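PDB 5HL3: Lmo2470 protein from Listeria monocytogenes EGD-e, which is the internalin InlP, a calcium-binding leucine-rich-repeat protein that interacts with afadin and facilitates crossing of the basement membrane. Local coordinates for residues 140-145 with 164-169; 123-128 with 146-151; 87-92 with 117-122. All coordinates share one frame; numbering follows the deposited sequence. Where two conformers were deposited one is given.

Contact 1: 140-145 with 164-169; sequences PDFTGM and PNFNNI. With CA (calcium ion), chain F.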
loop_
_atom_site.group_PDB
_atom_site.type_symbol
_atom_site.label_atom_id
_atom_site.label_comp_id
_atom_site.label_asym_id
_atom_site.label_seq_id
_atom_site.Cartn_x
_atom_site.Cartn_y
_atom_site.Cartn_z
ATOM N N PRO A 140 10.691 -7.804 -10.281
ATOM C CA PRO A 140 11.686 -8.899 -10.308
ATOM C C PRO A 140 12.074 -9.390 -8.922
ATOM O O PRO A 140 12.009 -8.624 -7.935
ATOM C CB PRO A 140 12.916 -8.265 -10.984
ATOM C CG PRO A 140 12.686 -6.842 -11.026
ATOM C CD PRO A 140 11.250 -6.525 -10.767
ATOM N N ASP A 141 12.489 -10.665 -8.837
ATOM C CA ASP A 141 13.104 -11.176 -7.618
ATOM C C ASP A 141 14.576 -10.694 -7.721
ATOM O O ASP A 141 15.436 -11.395 -8.211
ATOM C CB ASP A 141 12.975 -12.693 -7.546
ATOM C CG ASP A 141 13.457 -13.271 -6.232
ATOM O OD1 ASP A 141 13.646 -12.517 -5.257
ATOM O OD2 ASP A 141 13.668 -14.511 -6.194
ATOM N N PHE A 142 14.802 -9.475 -7.250
ATOM C CA PHE A 142 16.071 -8.771 -7.470
ATOM C C PHE A 142 17.278 -9.608 -7.129
ATOM O O PHE A 142 17.334 -10.200 -6.055
ATOM C CB PHE A 142 16.162 -7.512 -6.613
ATOM C CG PHE A 142 14.950 -6.624 -6.691
ATOM C CD1 PHE A 142 14.695 -5.828 -7.817
ATOM C CD2 PHE A 142 14.058 -6.568 -5.614
ATOM C CE1 PHE A 142 13.568 -5.034 -7.849
ATOM C CE2 PHE A 142 12.961 -5.753 -5.634
ATOM C CZ PHE A 142 12.723 -4.994 -6.749
ATOM N N THR A 143 18.267 -9.601 -8.009
ATOM C CA THR A 143 19.521 -10.334 -7.771
ATOM C C THR A 143 20.725 -9.433 -7.711
ATOM O O THR A 143 21.797 -9.924 -7.400
ATOM C CB THR A 143 19.777 -11.392 -8.872
ATOM O OG1 THR A 143 19.774 -10.741 -10.145
ATOM C CG2 THR A 143 18.747 -12.519 -8.849
ATOM N N GLY A 144 20.579 -8.140 -8.014
ATOM C CA GLY A 144 21.746 -7.222 -8.097
ATOM C C GLY A 144 21.758 -6.043 -7.139
ATOM O O GLY A 144 22.604 -5.130 -7.279
HETATM N N MSE A 145 20.855 -6.032 -6.162
HETATM C CA MSE A 145 20.746 -4.890 -5.234
HETATM C C MSE A 145 20.715 -5.397 -3.824
HETATM O O MSE A 145 19.713 -5.293 -3.110
HETATM C CB MSE A 145 19.527 -4.060 -5.578
HETATM C CG MSE A 145 19.696 -3.344 -6.927
HETATM SE SE MSE A 145 18.230 -2.147 -7.424
HETATM C CE MSE A 145 16.855 -3.496 -7.695
ATOM N N PRO A 164 7.013 -11.271 -6.020
ATOM C CA PRO A 164 7.730 -12.463 -5.548
ATOM C C PRO A 164 7.996 -12.482 -4.053
ATOM O O PRO A 164 7.878 -11.481 -3.382
ATOM C CB PRO A 164 9.047 -12.407 -6.314
ATOM C CG PRO A 164 9.255 -11.006 -6.618
ATOM C CD PRO A 164 7.906 -10.316 -6.672
ATOM N N ASN A 165 8.344 -13.657 -3.539
ATOM C CA ASN A 165 8.742 -13.821 -2.160
ATOM C C ASN A 165 10.244 -13.559 -2.140
ATOM O O ASN A 165 11.074 -14.460 -2.188
ATOM C CB ASN A 165 8.359 -15.234 -1.698
ATOM C CG ASN A 165 8.370 -15.364 -0.199
ATOM O OD1 ASN A 165 9.150 -14.731 0.483
ATOM N ND2 ASN A 165 7.480 -16.178 0.325
ATOM N N PHE A 166 10.576 -12.269 -2.071
ATOM C CA PHE A 166 11.961 -11.790 -2.342
ATOM C C PHE A 166 13.069 -12.581 -1.671
ATOM O O PHE A 166 13.131 -12.651 -0.453
ATOM C CB PHE A 166 12.121 -10.330 -1.933
ATOM C CG PHE A 166 11.166 -9.388 -2.602
ATOM C CD1 PHE A 166 11.355 -9.012 -3.923
ATOM C CD2 PHE A 166 10.106 -8.835 -1.894
ATOM C CE1 PHE A 166 10.491 -8.119 -4.548
ATOM C CE2 PHE A 166 9.242 -7.928 -2.528
ATOM C CZ PHE A 166 9.439 -7.578 -3.849
ATOM N N ASN A 167 14.005 -13.105 -2.469
ATOM C CA ASN A 167 15.081 -13.927 -1.921
ATOM C C ASN A 167 16.388 -13.252 -1.584
ATOM O O ASN A 167 17.122 -13.768 -0.777
ATOM C CB ASN A 167 15.384 -15.075 -2.901
ATOM C CG ASN A 167 14.305 -16.134 -2.886
ATOM O OD1 ASN A 167 14.199 -16.865 -1.926
ATOM N ND2 ASN A 167 13.450 -16.169 -3.911
ATOM N N ASN A 168 16.672 -12.111 -2.192
ATOM C CA ASN A 168 18.048 -11.570 -2.160
ATOM C C ASN A 168 18.156 -10.113 -1.747
ATOM O O ASN A 168 19.119 -9.424 -2.136
ATOM C CB ASN A 168 18.690 -11.759 -3.539
ATOM C CG ASN A 168 18.395 -13.117 -4.152
ATOM O OD1 ASN A 168 18.792 -14.152 -3.612
ATOM N ND2 ASN A 168 17.709 -13.119 -5.281
ATOM N N ILE A 169 17.182 -9.622 -0.992
ATOM C CA ILE A 169 17.210 -8.251 -0.446
ATOM C C ILE A 169 17.057 -8.307 1.082
ATOM O O ILE A 169 16.079 -7.813 1.663
ATOM C CB ILE A 169 16.192 -7.310 -1.126
ATOM C CG1 ILE A 169 14.771 -7.883 -1.117
ATOM C CG2 ILE A 169 16.643 -7.011 -2.570
ATOM C CD1 ILE A 169 13.707 -6.910 -1.559
HETATM CA CA CA F . 13.410 -18.034 -0.032
HETATM O O HOH W 1 15.232 -10.535 -4.136
HETATM O O HOH W 2 16.431 -15.443 -6.544
HETATM O O HOH W 3 19.503 -8.256 -4.860
HETATM O O HOH W 4 11.396 -16.901 -0.831
HETATM O O HOH W 5 13.156 -19.963 -1.503
HETATM O O HOH W 6 15.811 -18.590 -0.332
#

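Contact 2: 123-128 with 146-151; sequences PEMDTI and PALKQL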
loop_
_atom_site.group_PDB
_atom_site.type_symbol
_atom_site.label_atom_id
_atom_site.label_comp_id
_atom_site.label_asym_id
_atom_site.label_seq_id
_atom_site.Cartn_x
_atom_site.Cartn_y
_atom_site.Cartn_z
ATOM N N PRO A 123 24.693 -1.622 -7.621
ATOM C CA PRO A 123 24.776 -2.474 -6.418
ATOM C C PRO A 123 24.602 -1.755 -5.093
ATOM O O PRO A 123 24.361 -2.412 -4.085
ATOM C CB PRO A 123 26.182 -3.067 -6.514
ATOM C CG PRO A 123 26.948 -2.079 -7.284
ATOM C CD PRO A 123 25.994 -1.543 -8.309
ATOM N N GLU A 124 24.732 -0.429 -5.074
ATOM C CA GLU A 124 24.538 0.338 -3.860
ATOM C C GLU A 124 23.126 0.886 -3.727
ATOM O O GLU A 124 22.848 1.668 -2.824
ATOM C CB GLU A 124 25.577 1.470 -3.766
ATOM C CG GLU A 124 27.006 0.909 -3.783
ATOM C CD GLU A 124 28.110 1.936 -3.896
ATOM O OE1 GLU A 124 27.863 3.120 -3.771
ATOM O OE2 GLU A 124 29.260 1.532 -4.105
HETATM N N MSE A 125 22.197 0.461 -4.579
HETATM C CA MSE A 125 20.822 0.990 -4.454
HETATM C C MSE A 125 20.250 0.760 -3.074
HETATM O O MSE A 125 20.289 -0.347 -2.554
HETATM C CB MSE A 125 19.904 0.340 -5.481
HETATM C CG MSE A 125 18.564 1.094 -5.627
HETATM SE SE MSE A 125 18.700 2.736 -6.667
HETATM C CE MSE A 125 18.590 1.903 -8.438
ATOM N N ASP A 126 19.682 1.835 -2.515
ATOM C CA ASP A 126 19.059 1.823 -1.174
ATOM C C ASP A 126 17.535 1.967 -1.238
ATOM O O ASP A 126 16.821 1.288 -0.494
ATOM C CB ASP A 126 19.694 2.962 -0.339
ATOM C CG ASP A 126 19.101 3.082 1.030
ATOM O OD1 ASP A 126 18.052 3.752 1.157
ATOM O OD2 ASP A 126 19.701 2.540 1.987
ATOM N N THR A 127 17.041 2.858 -2.101
ATOM C CA THR A 127 15.618 3.177 -2.170
ATOM C C THR A 127 15.167 3.344 -3.601
ATOM O O THR A 127 15.812 4.066 -4.374
ATOM C CB THR A 127 15.289 4.474 -1.392
ATOM O OG1 THR A 127 15.623 4.306 0.004
ATOM C CG2 THR A 127 13.829 4.857 -1.494
ATOM N N ILE A 128 14.036 2.713 -3.928
ATOM C CA ILE A 128 13.369 2.854 -5.228
ATOM C C ILE A 128 11.927 3.293 -4.980
ATOM O O ILE A 128 11.235 2.693 -4.175
ATOM C CB ILE A 128 13.386 1.564 -6.040
ATOM C CG1 ILE A 128 14.843 1.147 -6.381
ATOM C CG2 ILE A 128 12.531 1.738 -7.299
ATOM C CD1 ILE A 128 14.923 -0.186 -7.078
ATOM N N PRO A 146 21.862 -5.875 -3.357
ATOM C CA PRO A 146 21.911 -6.503 -2.040
ATOM C C PRO A 146 21.672 -5.556 -0.875
ATOM O O PRO A 146 21.362 -6.024 0.240
ATOM C CB PRO A 146 23.315 -7.083 -1.988
ATOM C CG PRO A 146 24.133 -6.226 -2.884
ATOM C CD PRO A 146 23.177 -5.906 -4.024
ATOM N N ALA A 147 21.812 -4.251 -1.101
ATOM C CA ALA A 147 21.694 -3.274 -0.038
ATOM C C ALA A 147 20.332 -2.570 -0.044
ATOM O O ALA A 147 20.129 -1.599 0.680
ATOM C CB ALA A 147 22.833 -2.293 -0.119
ATOM N N LEU A 148 19.380 -3.059 -0.838
ATOM C CA LEU A 148 18.077 -2.400 -0.918
ATOM C C LEU A 148 17.371 -2.369 0.447
ATOM O O LEU A 148 17.281 -3.396 1.115
ATOM C CB LEU A 148 17.177 -3.088 -1.953
ATOM C CG LEU A 148 15.954 -2.294 -2.417
ATOM C CD1 LEU A 148 16.391 -1.121 -3.270
ATOM C CD2 LEU A 148 15.023 -3.193 -3.210
ATOM N N LYS A 149 16.903 -1.197 0.855
ATOM C CA LYS A 149 16.249 -0.996 2.155
ATOM C C LYS A 149 14.814 -0.498 2.099
ATOM O O LYS A 149 14.026 -0.773 3.022
ATOM C CB LYS A 149 17.084 -0.048 3.027
ATOM C CG LYS A 149 18.329 -0.739 3.559
ATOM C CD LYS A 149 19.155 0.158 4.467
ATOM C CE LYS A 149 20.381 -0.568 4.941
ATOM N NZ LYS A 149 21.237 0.248 5.837
ATOM N N GLN A 150 14.448 0.213 1.028
ATOM C CA GLN A 150 13.101 0.767 0.924
ATOM C C GLN A 150 12.571 0.615 -0.470
ATOM O O GLN A 150 13.256 0.948 -1.453
ATOM C CB GLN A 150 13.053 2.239 1.327
ATOM C CG GLN A 150 13.694 2.558 2.655
ATOM C CD GLN A 150 13.503 4.017 3.023
ATOM O OE1 GLN A 150 13.924 4.918 2.296
ATOM N NE2 GLN A 150 12.847 4.258 4.133
ATOM N N LEU A 151 11.316 0.179 -0.572
ATOM C CA LEU A 151 10.675 -0.038 -1.853
ATOM C C LEU A 151 9.262 0.554 -1.803
ATOM O O LEU A 151 8.405 0.041 -1.063
ATOM C CB LEU A 151 10.687 -1.529 -2.172
ATOM C CG LEU A 151 10.207 -1.969 -3.526
ATOM C CD1 LEU A 151 10.948 -1.271 -4.656
ATOM C CD2 LEU A 151 10.351 -3.485 -3.632
HETATM O O HOH W 7 21.543 0.568 1.508
#

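Contact 3: 87-92 with 117-122; sequences TEFPDI and PNYQNY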
loop_
_atom_site.group_PDB
_atom_site.type_symbol
_atom_site.label_atom_id
_atom_site.label_comp_id
_atom_site.label_asym_id
_atom_site.label_seq_id
_atom_site.Cartn_x
_atom_site.Cartn_y
_atom_site.Cartn_z
ATOM N N THR A 87 9.493 4.629 -20.341
ATOM C CA THR A 87 8.862 3.604 -19.522
ATOM C C THR A 87 9.860 2.858 -18.634
ATOM O O THR A 87 9.470 1.959 -17.908
ATOM C CB THR A 87 8.076 2.589 -20.370
ATOM O OG1 THR A 87 8.973 1.884 -21.247
ATOM C CG2 THR A 87 7.010 3.272 -21.223
ATOM N N GLU A 88 11.128 3.222 -18.682
ATOM C CA GLU A 88 12.139 2.536 -17.895
ATOM C C GLU A 88 13.378 3.387 -17.738
ATOM O O GLU A 88 13.831 4.017 -18.724
ATOM C CB GLU A 88 12.499 1.238 -18.603
ATOM C CG GLU A 88 13.575 0.407 -17.977
ATOM C CD GLU A 88 13.681 -0.905 -18.688
ATOM O OE1 GLU A 88 14.617 -1.030 -19.496
ATOM O OE2 GLU A 88 12.774 -1.726 -18.510
ATOM N N PHE A 89 13.935 3.459 -16.524
ATOM C CA PHE A 89 15.260 4.056 -16.364
ATOM C C PHE A 89 16.263 2.947 -16.679
ATOM O O PHE A 89 16.181 1.880 -16.104
ATOM C CB PHE A 89 15.479 4.642 -14.960
ATOM C CG PHE A 89 16.749 5.407 -14.864
ATOM C CD1 PHE A 89 16.853 6.670 -15.426
ATOM C CD2 PHE A 89 17.877 4.847 -14.305
ATOM C CE1 PHE A 89 18.055 7.365 -15.407
ATOM C CE2 PHE A 89 19.072 5.537 -14.286
ATOM C CZ PHE A 89 19.154 6.790 -14.841
ATOM N N PRO A 90 17.186 3.180 -17.612
ATOM C CA PRO A 90 18.052 2.089 -18.049
ATOM C C PRO A 90 19.088 1.636 -17.022
ATOM O O PRO A 90 19.443 2.395 -16.122
ATOM C CB PRO A 90 18.720 2.667 -19.288
ATOM C CG PRO A 90 18.847 4.117 -18.960
ATOM C CD PRO A 90 17.536 4.449 -18.271
ATOM N N ASP A 91 19.543 0.398 -17.179
ATOM C CA ASP A 91 20.584 -0.207 -16.342
ATOM C C ASP A 91 21.921 0.056 -17.048
ATOM O O ASP A 91 22.395 -0.763 -17.820
ATOM C CB ASP A 91 20.276 -1.717 -16.220
ATOM C CG ASP A 91 21.103 -2.424 -15.184
ATOM O OD1 ASP A 91 21.830 -1.782 -14.395
ATOM O OD2 ASP A 91 21.024 -3.662 -15.128
ATOM N N ILE A 92 22.493 1.240 -16.839
ATOM C CA ILE A 92 23.730 1.651 -17.513
ATOM C C ILE A 92 24.901 1.540 -16.550
ATOM O O ILE A 92 24.690 1.429 -15.328
ATOM C CB ILE A 92 23.622 3.075 -18.108
ATOM C CG1 ILE A 92 23.293 4.116 -17.018
ATOM C CG2 ILE A 92 22.539 3.111 -19.196
ATOM C CD1 ILE A 92 23.403 5.542 -17.471
ATOM N N PRO A 117 13.396 -2.988 -14.112
ATOM C CA PRO A 117 14.407 -3.975 -14.454
ATOM C C PRO A 117 15.027 -4.646 -13.244
ATOM O O PRO A 117 15.026 -4.085 -12.155
ATOM C CB PRO A 117 15.501 -3.135 -15.159
ATOM C CG PRO A 117 14.852 -1.940 -15.599
ATOM C CD PRO A 117 13.743 -1.666 -14.655
ATOM N N ASN A 118 15.593 -5.833 -13.461
ATOM C CA ASN A 118 16.379 -6.486 -12.427
ATOM C C ASN A 118 17.791 -5.856 -12.507
ATOM O O ASN A 118 18.741 -6.478 -12.973
ATOM C CB ASN A 118 16.370 -7.988 -12.687
ATOM C CG ASN A 118 17.128 -8.769 -11.641
ATOM O OD1 ASN A 118 17.313 -8.315 -10.509
ATOM N ND2 ASN A 118 17.623 -9.942 -12.043
ATOM N N TYR A 119 17.906 -4.638 -12.003
ATOM C CA TYR A 119 19.131 -3.849 -12.171
ATOM C C TYR A 119 20.354 -4.591 -11.675
ATOM O O TYR A 119 20.363 -5.109 -10.545
ATOM C CB TYR A 119 19.036 -2.526 -11.400
ATOM C CG TYR A 119 18.066 -1.524 -11.991
ATOM C CD1 TYR A 119 18.312 -0.933 -13.230
ATOM C CD2 TYR A 119 16.937 -1.146 -11.311
ATOM C CE1 TYR A 119 17.442 -0.002 -13.779
ATOM C CE2 TYR A 119 16.068 -0.200 -11.832
ATOM C CZ TYR A 119 16.317 0.339 -13.068
ATOM O OH TYR A 119 15.420 1.254 -13.585
ATOM N N GLN A 120 21.412 -4.557 -12.494
ATOM C CA GLN A 120 22.677 -5.152 -12.136
ATOM C C GLN A 120 23.807 -4.162 -11.911
ATOM O O GLN A 120 24.810 -4.521 -11.272
ATOM C CB GLN A 120 23.119 -6.157 -13.217
ATOM C CG GLN A 120 22.113 -7.295 -13.436
ATOM C CD GLN A 120 21.963 -8.150 -12.206
ATOM O OE1 GLN A 120 22.968 -8.650 -11.667
ATOM N NE2 GLN A 120 20.741 -8.348 -11.754
ATOM N N ASN A 121 23.670 -2.934 -12.416
ATOM C CA ASN A 121 24.778 -1.977 -12.370
ATOM C C ASN A 121 24.665 -0.936 -11.256
ATOM O O ASN A 121 25.476 -0.014 -11.197
ATOM C CB ASN A 121 24.945 -1.280 -13.726
ATOM C CG ASN A 121 25.345 -2.240 -14.813
ATOM O OD1 ASN A 121 26.276 -3.025 -14.637
ATOM N ND2 ASN A 121 24.671 -2.162 -15.939
ATOM N N TYR A 122 23.704 -1.112 -10.353
ATOM C CA TYR A 122 23.507 -0.202 -9.214
ATOM C C TYR A 122 23.555 -0.999 -7.914
ATOM O O TYR A 122 22.572 -1.042 -7.173
ATOM C CB TYR A 122 22.170 0.556 -9.335
ATOM C CG TYR A 122 21.961 1.196 -10.692
ATOM C CD1 TYR A 122 22.939 2.031 -11.261
ATOM C CD2 TYR A 122 20.779 1.015 -11.410
ATOM C CE1 TYR A 122 22.764 2.602 -12.499
ATOM C CE2 TYR A 122 20.595 1.607 -12.660
ATOM C CZ TYR A 122 21.597 2.402 -13.203
ATOM O OH TYR A 122 21.460 3.005 -14.448
HETATM O O HOH W 8 12.766 1.862 -14.392
HETATM O O HOH W 9 18.596 -4.773 -15.952
HETATM O O HOH W 10 26.190 2.229 -13.173
#

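Contact 1: 140-145 with 164-169
Phe142 and Phe166 lie side by side on the buried side of this contact, their rings nearly parallel (planes 7° apart) but slid so far that they barely overlap. They meet through CE2 of Phe142 and CE1 of Phe166, 3.6 Å apart. CG2 of Ile169 closes in at 4.0 Å from Phe142 CD2, and the carbonyl O of Pro140 reaches the Phe166 ring edge-on. Such like-for-like apolar side chains, repeated from turn to turn, are what a leucine-rich-repeat solenoid is stacked from; here the two loops belong to successive turns. Away from the rings the contact becomes polar and wet. The Asp141 side chain swings away from its own backbone N (chi1 -174°) and so spans the gap to Asn167. OD1 takes the backbone N of Asn167 on its syn lone pair at 2.9 Å; OD2 receives ND2 of the same residue at 2.8 Å, also on the syn side but 24° out of the carboxylate plane. With ND2 thus engaged, the Asn167 amide turns OD1 outward to the calcium ion, 2.4 Å away, whose shell also includes three waters, Gln189 and Asn190. Asn168 ND2 donates to Phe142 O (3.0 Å) from above the carbonyl plane. One water links Asp141 OD1 and Phe142 O to the backbone N of Asn168, and a second joins Asp141 OD2 to Asn168 ND2.

Contact 2: 123-128 with 146-151
Leu148 brings its CD1 methyl against the backbone of Asp126, 3.7 Å from Asp126 O, and also touches Met125 CG (3.9 Å) and Ile128 CG1. It runs alongside the selenomethionine Met125, pointing the same way, but crosses Ile128 at about a right angle; Ile169 packs against it from the following turn. Ile128 and Leu151 face the same interior, and in one of the two conformers of Leu151 its CD1 comes near Ile128 CB, a tentative contact. Beside this apolar layer the backbones pair as parallel strands, Thr127 next to Gln150 and Ile128 next to Leu151. These are two adjacent rungs of the long parallel sheet of the leucine-rich-repeat domain, and strands 100-103 and 174-176 continue it on either side. Asp126 O accepts twice where the strands begin: from Lys149 N at 2.8 Å, and from Gln150 N at 3.0 Å. Two residues on from Asp126, Ile128 N donates to Gln150 O (3.1 Å). Thr127 and Gln150 point to the other face of the sheet. Thr127 OG1 sits 2.7 Å from Asp126 OD1 and, tentatively, 2.9 Å from Gln150 OE1 in one of that residue's two conformers; its single proton could serve either. In the turns before the strands, Asp126, with CG trans to its backbone N (chi1 178°), turns its carboxylate to the side of Lys149, where OD2 rests against the aliphatic part of a chain extended beyond CG. The ammonium lies beyond, Lys149 NZ being 4.7 Å from Asp126 OD2, too far for an ion pair although the opposite charges probably still attract. A water donates both to Asp126 OD2 and to Ala147 O, bridging the loops just ahead of the strands.

Contact 3: 87-92 with 117-122
Asp91 reaches across to the backbone of Gln120 and Asn121 and holds two consecutive N-H groups with one carboxylate. OD2 receives Gln120 N at 2.8 Å, from the syn side but 28° out of the carboxylate plane, while OD1 offers its syn lone pair to Asn121 N at 2.9 Å. The carboxylate gets there by extending opposite its own N (chi1 -169°). Asp91 CB lies at the edge of the Tyr119 ring, near its plane. Asn121 ND2 adds a weak bond to Asp91 O, and a water donates to Asp91 OD2. The two tyrosines grip the same loop from within. Tyr119 directs its hydroxyl to Phe89 O (2.7 Å) and accepts a hydrogen bond from a water that in turn accepts from Phe89 N; its ring lies edge-on to the chain around Pro90 and Asp91. Tyr122 OH donates to Pro90 O, likewise 2.7 Å away, with Asp91 OD1 over one face of its ring. Both segments are loops returning toward the parallel sheet in a leucine-rich-repeat solenoid, and the two buried tyrosines give their hydroxyls to the carbonyls of successive residues, Phe89 and Pro90. Tyr122 OH lies 3.5 Å from CE2 of Phe89, and the two side chains cross at about a right angle; Phe89 itself packs on strands 76-79 and 100-103. At the far end the Glu88 chain crosses Pro117 obliquely, Glu88 CD being 3.5 Å from Pro117 CG; Glu88 OE2 is hydrogen-bonded to Ser115 OG.

The three contacts follow the solenoid in overlapping steps: 117-122 of contact 3 runs directly into 123-128 of contact 2, and 140-145 of contact 1 into 146-151. Contacts 1 and 2, their centres about 11 Å apart, share an apolar interior where Met145 SE meets Met125 CB at 3.6 Å. Contact 3 lies about 14 Å from contact 1, centre to centre, and joins it by polar groups: Asn118 OD1 probably accepts from Thr143 N (3.0 Å), and Gln120 NE2 probably hydrogen-bonds Thr143 OG1. Calcium enters only through Asn167 of contact 1. The side chain of Pro146 in contact 2 is about 11 Å from that of Asn167. The side chain of Asn118 in contact 3 is about 10 Å from that of Asn167.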